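Local coordinates for putative acyl-CoA thioester hydrolase YbhC (Escherichia coli K-12, PDB 3GRH), which is a putative thioesterase of the outer membrane that belongs to the pectinesterase family yet neither binds pectin nor shows pectinesterase activity, at residues A[375-383]-A[394-405]; A[118-126]-A[166-177]. One frame throughout, in Å; residues are numbered along the deposited sequence.

Interaction 1 of 2, residues A[375-383]-A[394-405]; sequences SNRPFAGNT and RNLNDTNYNRMW
Ala380 and Asn382 each give a backbone carbonyl to a donor from residues 394-405. Asn402 N reaches Ala380 O at 2.8 Å and 167°. Arg394 supplies the other bond: its NH1 lies 2.8 Å from Asn382 O, with the oxygen close to the guanidinium plane and the nitrogen in the carbonyl plane. The arginine chain is extended from CG to NE, which carries the charged end alongside Asn382, and NH2 forms a salt bridge with Glu44.

Water extends this pairing. Water 1 accepts from Asn382 N and donates to Asn402 O, while Asn382 ND2 donates to water 2, which in turn donates to Asn395 O.

Asparagine side chains pack against aromatic rings. With CG anti to the backbone N (chi1 -172°), the Asn382 amide is laid along one face of the Tyr401 ring, the planes 19° apart; CB makes a CH-pi contact 4.0 Å from the ring centroid, and OD1 is taken by Gly384 N. Asn402 CB packs 3.5 Å from Phe379 CE1. Ala380 CB adds an apolar contact 4.0 Å from Tyr401 CD1. Met404 SD sits at the edge of the Phe379 ring, a Met-aromatic contact with Phe379 CE1 at 4.1 Å.

Further along, the end of the Asn402 amide lies over the rim of one face of the Arg377 guanidinium, whose NE is salt-bridged to Asp343. The loop following strand 369-373 is thus held to the run into the last beta-helix strand, 403-407, by one main-chain and one arginine donor, while the Asn382 and Asn402 side chains pack between the two segments.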
# COMPACT_ATOMS: atom_id res chain seq x y z
N SER A 375 11.13 9.03 14.59
CA SER A 375 11.23 9.30 15.99
C SER A 375 12.16 8.40 16.77
O SER A 375 12.53 8.76 17.89
CB SER A 375 9.88 9.14 16.63
OG SER A 375 9.54 7.77 16.51
N ASN A 376 12.53 7.26 16.19
CA ASN A 376 13.33 6.24 16.85
C ASN A 376 12.73 5.76 18.14
O ASN A 376 13.43 5.25 18.97
CB ASN A 376 14.77 6.67 17.02
CG ASN A 376 15.36 7.21 15.73
OD1 ASN A 376 15.18 6.61 14.68
ND2 ASN A 376 16.12 8.32 15.83
N ARG A 377 11.40 5.83 18.23
CA ARG A 377 10.68 5.36 19.39
C ARG A 377 10.86 3.84 19.53
O ARG A 377 10.54 3.09 18.60
CB ARG A 377 9.22 5.68 19.25
CG ARG A 377 8.39 5.08 20.36
CD ARG A 377 6.93 5.48 20.30
NE ARG A 377 6.24 5.24 19.01
CZ ARG A 377 5.10 4.60 18.86
NH1 ARG A 377 4.50 4.00 19.88
NH2 ARG A 377 4.59 4.54 17.65
N PRO A 378 11.40 3.38 20.64
CA PRO A 378 11.67 1.96 20.75
C PRO A 378 10.43 1.10 20.62
O PRO A 378 9.38 1.48 21.10
CB PRO A 378 12.27 1.83 22.15
CG PRO A 378 12.87 3.15 22.38
CD PRO A 378 11.94 4.13 21.80
N PHE A 379 10.54 -0.07 19.98
CA PHE A 379 9.37 -0.91 19.86
C PHE A 379 8.96 -1.38 21.24
O PHE A 379 9.83 -1.74 22.06
CB PHE A 379 9.59 -2.13 19.01
CG PHE A 379 8.41 -2.98 18.96
CD1 PHE A 379 7.31 -2.60 18.21
CD2 PHE A 379 8.35 -4.19 19.65
CE1 PHE A 379 6.15 -3.38 18.15
CE2 PHE A 379 7.17 -4.96 19.61
CZ PHE A 379 6.09 -4.57 18.85
N ALA A 380 7.66 -1.34 21.53
CA ALA A 380 7.12 -1.78 22.83
C ALA A 380 5.84 -2.51 22.63
O ALA A 380 4.84 -1.92 22.28
CB ALA A 380 6.86 -0.54 23.73
N GLY A 381 5.86 -3.81 22.82
CA GLY A 381 4.71 -4.62 22.62
C GLY A 381 4.00 -4.79 23.94
O GLY A 381 4.62 -4.98 24.98
N ASN A 382 2.67 -4.72 23.89
CA ASN A 382 1.86 -4.84 25.10
C ASN A 382 1.36 -6.24 25.31
O ASN A 382 0.63 -6.78 24.51
CB ASN A 382 0.64 -3.95 25.00
CG ASN A 382 -0.14 -3.85 26.26
OD1 ASN A 382 0.15 -4.50 27.33
ND2 ASN A 382 -1.13 -3.00 26.21
N THR A 383 1.82 -6.89 26.36
CA THR A 383 1.39 -8.25 26.65
C THR A 383 0.26 -8.28 27.67
O THR A 383 -0.29 -9.32 27.98
CB THR A 383 2.51 -9.14 27.10
OG1 THR A 383 3.08 -8.61 28.29
CG2 THR A 383 3.51 -9.29 26.02
N ARG A 394 -6.01 -6.12 27.69
CA ARG A 394 -5.18 -4.96 27.40
C ARG A 394 -5.92 -4.03 26.50
O ARG A 394 -6.82 -4.44 25.78
CB ARG A 394 -3.81 -5.38 26.88
CG ARG A 394 -3.94 -6.39 25.83
CD ARG A 394 -2.65 -6.88 25.16
NE ARG A 394 -3.10 -8.07 24.44
CZ ARG A 394 -2.34 -9.02 23.91
NH1 ARG A 394 -1.04 -8.92 23.85
NH2 ARG A 394 -2.91 -10.08 23.40
N ASN A 395 -5.62 -2.76 26.61
CA ASN A 395 -6.21 -1.76 25.72
C ASN A 395 -5.40 -1.77 24.44
O ASN A 395 -4.22 -1.35 24.40
CB ASN A 395 -6.16 -0.41 26.39
CG ASN A 395 -6.61 0.74 25.49
OD1 ASN A 395 -6.96 0.57 24.33
ND2 ASN A 395 -6.52 1.98 26.06
N LEU A 396 -6.00 -2.24 23.36
CA LEU A 396 -5.31 -2.36 22.10
C LEU A 396 -4.97 -1.04 21.45
O LEU A 396 -4.27 -1.06 20.41
CB LEU A 396 -6.15 -3.20 21.13
CG LEU A 396 -6.44 -4.60 21.61
CD1 LEU A 396 -7.53 -5.28 20.72
CD2 LEU A 396 -5.13 -5.45 21.62
N ASN A 397 -5.46 0.08 22.01
CA ASN A 397 -5.19 1.39 21.44
C ASN A 397 -4.37 2.27 22.38
O ASN A 397 -4.19 3.46 22.12
CB ASN A 397 -6.48 2.04 21.01
CG ASN A 397 -7.15 1.25 19.92
OD1 ASN A 397 -8.26 0.66 20.14
ND2 ASN A 397 -6.50 1.12 18.79
N ASP A 398 -3.71 1.65 23.34
CA ASP A 398 -2.87 2.37 24.34
C ASP A 398 -1.68 3.02 23.66
O ASP A 398 -0.94 2.36 22.93
CB ASP A 398 -2.45 1.29 25.36
CG ASP A 398 -1.70 1.82 26.54
OD1 ASP A 398 -1.13 2.93 26.50
OD2 ASP A 398 -1.72 1.10 27.60
N THR A 399 -1.51 4.34 23.84
CA THR A 399 -0.49 5.05 23.15
C THR A 399 0.88 4.82 23.75
O THR A 399 1.87 5.27 23.19
CB THR A 399 -0.76 6.54 23.05
OG1 THR A 399 -0.94 7.06 24.36
CG2 THR A 399 -1.97 6.83 22.19
N ASN A 400 0.94 4.17 24.90
CA ASN A 400 2.19 3.83 25.55
C ASN A 400 2.91 2.63 24.95
O ASN A 400 4.08 2.34 25.27
CB ASN A 400 2.04 3.60 27.05
CG ASN A 400 1.49 4.80 27.78
OD1 ASN A 400 0.44 4.69 28.50
ND2 ASN A 400 2.10 5.91 27.56
N TYR A 401 2.19 1.95 24.06
CA TYR A 401 2.72 0.80 23.37
C TYR A 401 2.47 0.90 21.88
O TYR A 401 1.60 1.65 21.42
CB TYR A 401 2.05 -0.47 23.90
CG TYR A 401 2.34 -0.66 25.34
CD1 TYR A 401 3.50 -1.31 25.75
CD2 TYR A 401 1.45 -0.27 26.27
CE1 TYR A 401 3.76 -1.54 27.04
CE2 TYR A 401 1.73 -0.44 27.61
CZ TYR A 401 2.88 -1.06 27.98
OH TYR A 401 3.17 -1.24 29.32
N ASN A 402 3.14 0.04 21.11
CA ASN A 402 2.85 -0.04 19.70
C ASN A 402 1.57 -0.84 19.47
O ASN A 402 1.04 -1.45 20.37
CB ASN A 402 4.06 -0.66 19.00
CG ASN A 402 5.17 0.32 18.77
OD1 ASN A 402 5.17 1.15 17.81
ND2 ASN A 402 6.13 0.30 19.66
N ARG A 403 1.09 -0.81 18.25
CA ARG A 403 -0.15 -1.42 17.81
C ARG A 403 0.09 -2.30 16.60
O ARG A 403 -0.66 -2.32 15.64
CB ARG A 403 -1.15 -0.31 17.46
CG ARG A 403 -1.52 0.56 18.59
CD ARG A 403 -2.80 1.32 18.34
NE ARG A 403 -2.63 2.29 17.25
CZ ARG A 403 -3.59 3.01 16.72
NH1 ARG A 403 -4.80 2.81 17.14
NH2 ARG A 403 -3.32 3.89 15.78
N MET A 404 1.11 -3.14 16.73
CA MET A 404 1.50 -4.12 15.73
C MET A 404 1.34 -5.53 16.32
O MET A 404 1.97 -5.92 17.32
CB MET A 404 2.93 -3.73 15.26
CG MET A 404 2.88 -2.33 14.86
SD MET A 404 4.30 -1.43 15.03
CE MET A 404 4.62 -1.69 13.38
N TRP A 405 0.44 -6.28 15.69
CA TRP A 405 -0.07 -7.53 16.24
C TRP A 405 -0.15 -8.69 15.25
O TRP A 405 -0.21 -8.44 14.05
CB TRP A 405 -1.51 -7.36 16.70
CG TRP A 405 -1.83 -6.11 17.46
CD1 TRP A 405 -2.33 -5.01 16.94
CD2 TRP A 405 -1.65 -5.84 18.88
NE1 TRP A 405 -2.54 -4.05 17.94
CE2 TRP A 405 -2.08 -4.53 19.12
CE3 TRP A 405 -1.15 -6.57 19.94
CZ2 TRP A 405 -2.06 -3.95 20.39
CZ3 TRP A 405 -1.13 -6.00 21.21
CH2 TRP A 405 -1.58 -4.74 21.44
O HOH W 1 1.51 -3.86 21.46
O HOH W 2 -1.76 -2.08 23.75
O HOH W 3 -3.27 -2.65 28.45

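Interaction 2 of 2, residues A[118-126]-A[166-177]; sequences QGTVYVPAA and KYMPGKPAWYMY
At one end of the right-handed parallel beta-helix of the pectinesterase family, strand 115-123 is covered by residues 166-177, a loop that leads into helix 174-181. Tyr122 is central to the packing. Its ring lies nearly parallel to that of Tyr167, the planes 26° apart but slid so that they barely overlap, with centroids separated by 5.0 Å. The hydroxyl of Tyr167 therefore sits over one face of Tyr122, offset toward the rim, while Ala173 CB and Tyr177 CA approach the Tyr122 edge. Ala173, the N-cap residue of the helix, brings its CB to 3.7 Å from Tyr122 CB.

Two polar groups hold the chain at Thr120, just before the regular strand 121-123. Thr120 OG1 donates to Tyr167 OH at 2.8 Å, and that hydroxyl is also bonded to Gln93. A phenylalanine in place of Tyr167 would probably keep the ring packing but leave Thr120 OG1 and Gln93 without this shared partner. Lys166, extended beyond CG, places NZ 2.8 Å from Thr120 O, in the carbonyl plane and on a lone pair; the same ammonium group donates to waters 4 and 5.

Beyond the strand, Met176 SD packs 3.7 Å from Pro124 CA, and Tyr175 lays CE2 near Pro124 CB. Tyr175 OH, also paired with Gln199, accepts from Ala125 N at 3.1 Å and 167°, the backbone nitrogen lying at the edge of the tyrosine ring, near its plane.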
# COMPACT_ATOMS: atom_id res chain seq x y z
N GLN A 118 6.37 3.89 -20.23
CA GLN A 118 7.25 4.69 -19.36
C GLN A 118 6.55 6.04 -19.07
O GLN A 118 6.11 6.74 -19.96
CB GLN A 118 8.63 4.92 -20.01
CG GLN A 118 9.61 5.74 -19.09
CD GLN A 118 10.89 6.29 -19.75
OE1 GLN A 118 10.87 6.90 -20.84
NE2 GLN A 118 12.00 6.13 -19.05
N GLY A 119 6.46 6.40 -17.81
CA GLY A 119 5.99 7.70 -17.41
C GLY A 119 5.02 7.59 -16.26
O GLY A 119 4.43 6.53 -15.99
N THR A 120 4.81 8.72 -15.60
CA THR A 120 3.87 8.79 -14.53
C THR A 120 2.44 8.61 -15.00
O THR A 120 2.10 8.93 -16.15
CB THR A 120 4.00 10.14 -13.81
OG1 THR A 120 3.89 11.19 -14.77
CG2 THR A 120 5.28 10.27 -12.99
N VAL A 121 1.56 8.21 -14.06
CA VAL A 121 0.10 8.18 -14.34
C VAL A 121 -0.47 8.81 -13.08
O VAL A 121 -0.34 8.27 -11.98
CB VAL A 121 -0.42 6.78 -14.47
CG1 VAL A 121 -1.93 6.78 -14.62
CG2 VAL A 121 0.22 6.04 -15.64
N TYR A 122 -1.11 9.94 -13.25
CA TYR A 122 -1.77 10.66 -12.15
C TYR A 122 -3.27 10.60 -12.42
O TYR A 122 -3.75 10.99 -13.50
CB TYR A 122 -1.35 12.08 -12.14
CG TYR A 122 0.04 12.40 -11.63
CD1 TYR A 122 0.93 11.40 -11.20
CD2 TYR A 122 0.49 13.69 -11.68
CE1 TYR A 122 2.20 11.70 -10.79
CE2 TYR A 122 1.75 13.97 -11.29
CZ TYR A 122 2.56 13.00 -10.82
OH TYR A 122 3.87 13.33 -10.38
N VAL A 123 -4.01 10.05 -11.46
CA VAL A 123 -5.47 9.88 -11.63
C VAL A 123 -6.11 10.81 -10.62
O VAL A 123 -6.02 10.59 -9.43
CB VAL A 123 -5.96 8.45 -11.38
CG1 VAL A 123 -7.43 8.28 -11.80
CG2 VAL A 123 -5.14 7.45 -12.22
N PRO A 124 -6.75 11.86 -11.07
CA PRO A 124 -7.29 12.85 -10.14
C PRO A 124 -8.57 12.47 -9.50
O PRO A 124 -9.24 11.50 -9.88
CB PRO A 124 -7.45 14.09 -11.05
CG PRO A 124 -7.72 13.52 -12.32
CD PRO A 124 -6.85 12.36 -12.46
N ALA A 125 -8.86 13.16 -8.41
CA ALA A 125 -10.19 13.09 -7.83
C ALA A 125 -11.21 13.50 -8.90
O ALA A 125 -10.98 14.42 -9.70
CB ALA A 125 -10.27 13.97 -6.59
N ALA A 126 -12.32 12.76 -8.94
CA ALA A 126 -13.33 12.95 -9.96
C ALA A 126 -14.60 12.38 -9.40
O ALA A 126 -14.55 11.56 -8.54
CB ALA A 126 -12.96 12.16 -11.19
N LYS A 166 3.08 17.11 -21.05
CA LYS A 166 2.23 16.10 -20.48
C LYS A 166 1.27 16.68 -19.45
O LYS A 166 0.09 16.31 -19.40
CB LYS A 166 3.12 15.05 -19.82
CG LYS A 166 2.38 13.90 -19.33
CD LYS A 166 3.32 12.81 -18.87
CE LYS A 166 2.53 11.59 -18.35
NZ LYS A 166 3.49 10.40 -18.13
N TYR A 167 1.80 17.53 -18.59
CA TYR A 167 1.03 18.22 -17.56
C TYR A 167 1.15 19.69 -17.84
O TYR A 167 2.23 20.26 -17.98
CB TYR A 167 1.56 17.89 -16.14
CG TYR A 167 1.53 16.44 -15.84
CD1 TYR A 167 0.34 15.78 -15.54
CD2 TYR A 167 2.70 15.68 -15.83
CE1 TYR A 167 0.30 14.46 -15.35
CE2 TYR A 167 2.68 14.36 -15.58
CZ TYR A 167 1.48 13.72 -15.33
OH TYR A 167 1.42 12.37 -15.13
N MET A 168 -0.02 20.31 -17.98
CA MET A 168 -0.16 21.74 -18.24
C MET A 168 -1.43 22.23 -17.52
O MET A 168 -2.33 21.46 -17.26
CB MET A 168 -0.37 22.03 -19.72
CG MET A 168 0.59 21.41 -20.68
SD MET A 168 0.37 22.12 -22.30
CE MET A 168 1.26 23.71 -22.12
N PRO A 169 -1.49 23.50 -17.17
CA PRO A 169 -2.69 24.03 -16.59
C PRO A 169 -3.84 23.72 -17.53
O PRO A 169 -3.74 23.81 -18.76
CB PRO A 169 -2.42 25.52 -16.53
CG PRO A 169 -1.00 25.64 -16.53
CD PRO A 169 -0.45 24.52 -17.30
N GLY A 170 -4.93 23.31 -17.00
CA GLY A 170 -6.03 23.00 -17.92
C GLY A 170 -6.04 21.59 -18.42
O GLY A 170 -7.04 21.16 -19.04
N LYS A 171 -4.99 20.80 -18.17
CA LYS A 171 -5.17 19.38 -18.37
C LYS A 171 -5.52 18.78 -17.02
O LYS A 171 -5.21 19.36 -15.98
CB LYS A 171 -3.92 18.68 -18.98
CG LYS A 171 -3.48 19.13 -20.37
CD LYS A 171 -2.28 18.27 -20.81
CE LYS A 171 -1.77 18.59 -22.18
NZ LYS A 171 -0.99 17.40 -22.74
N PRO A 172 -6.20 17.60 -17.01
CA PRO A 172 -6.43 16.93 -15.78
C PRO A 172 -5.10 16.61 -15.04
O PRO A 172 -3.99 16.41 -15.61
CB PRO A 172 -7.12 15.60 -16.20
CG PRO A 172 -7.80 16.00 -17.48
CD PRO A 172 -6.78 16.92 -18.14
N ALA A 173 -5.21 16.63 -13.75
CA ALA A 173 -4.14 16.25 -12.89
C ALA A 173 -3.16 17.37 -12.73
O ALA A 173 -2.13 17.23 -12.07
CB ALA A 173 -3.38 14.89 -13.33
N TRP A 174 -3.43 18.53 -13.32
CA TRP A 174 -2.56 19.68 -13.04
C TRP A 174 -2.34 19.95 -11.57
O TRP A 174 -1.22 20.25 -11.17
CB TRP A 174 -3.12 20.96 -13.68
CG TRP A 174 -2.25 22.15 -13.41
CD1 TRP A 174 -2.52 23.17 -12.62
CD2 TRP A 174 -0.90 22.33 -13.86
NE1 TRP A 174 -1.46 24.06 -12.60
CE2 TRP A 174 -0.44 23.54 -13.34
CE3 TRP A 174 -0.04 21.57 -14.66
CZ2 TRP A 174 0.84 24.02 -13.60
CZ3 TRP A 174 1.22 22.07 -14.94
CH2 TRP A 174 1.65 23.25 -14.40
N TYR A 175 -3.42 19.92 -10.78
CA TYR A 175 -3.29 20.29 -9.39
C TYR A 175 -2.29 19.36 -8.69
O TYR A 175 -1.60 19.77 -7.74
CB TYR A 175 -4.64 20.32 -8.71
CG TYR A 175 -5.22 18.99 -8.35
CD1 TYR A 175 -5.02 18.45 -7.09
CD2 TYR A 175 -6.05 18.32 -9.23
CE1 TYR A 175 -5.51 17.20 -6.78
CE2 TYR A 175 -6.61 17.07 -8.90
CZ TYR A 175 -6.35 16.51 -7.67
OH TYR A 175 -6.89 15.29 -7.38
N MET A 176 -2.26 18.09 -9.11
CA MET A 176 -1.34 17.06 -8.57
C MET A 176 0.11 17.39 -8.94
O MET A 176 1.00 17.52 -8.08
CB MET A 176 -1.73 15.69 -9.08
CG MET A 176 -3.06 15.25 -8.52
SD MET A 176 -3.80 13.77 -9.23
CE MET A 176 -2.77 12.52 -8.48
N TYR A 177 0.35 17.60 -10.23
CA TYR A 177 1.66 17.92 -10.72
C TYR A 177 2.14 19.20 -10.11
O TYR A 177 3.29 19.26 -9.68
CB TYR A 177 1.63 18.04 -12.21
CG TYR A 177 2.95 18.43 -12.78
CD1 TYR A 177 3.97 17.47 -12.89
CD2 TYR A 177 3.21 19.73 -13.15
CE1 TYR A 177 5.20 17.82 -13.37
CE2 TYR A 177 4.42 20.06 -13.64
CZ TYR A 177 5.41 19.11 -13.77
OH TYR A 177 6.65 19.56 -14.27
O HOH W 4 3.94 9.19 -20.60
O HOH W 5 5.97 11.05 -17.08

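Interactions 1 and 2 lie on opposite sides of the centre of the chain, their own centres about 39 Å apart and their nearest atoms about 26 Å apart, so they do not touch. They follow one another in sequence: 118-126 with 166-177 closes before 375-383 with 394-405 begins. Interaction 2 belongs to an early part of the beta-helix, away from the annotated sites. Interaction 1 borders the probable active-site region, for the side chain of Met404 lies about 5 Å from that of Arg340, a substrate-binding residue by similarity, and about 9 Å from that of Asp280, the predicted nucleophile.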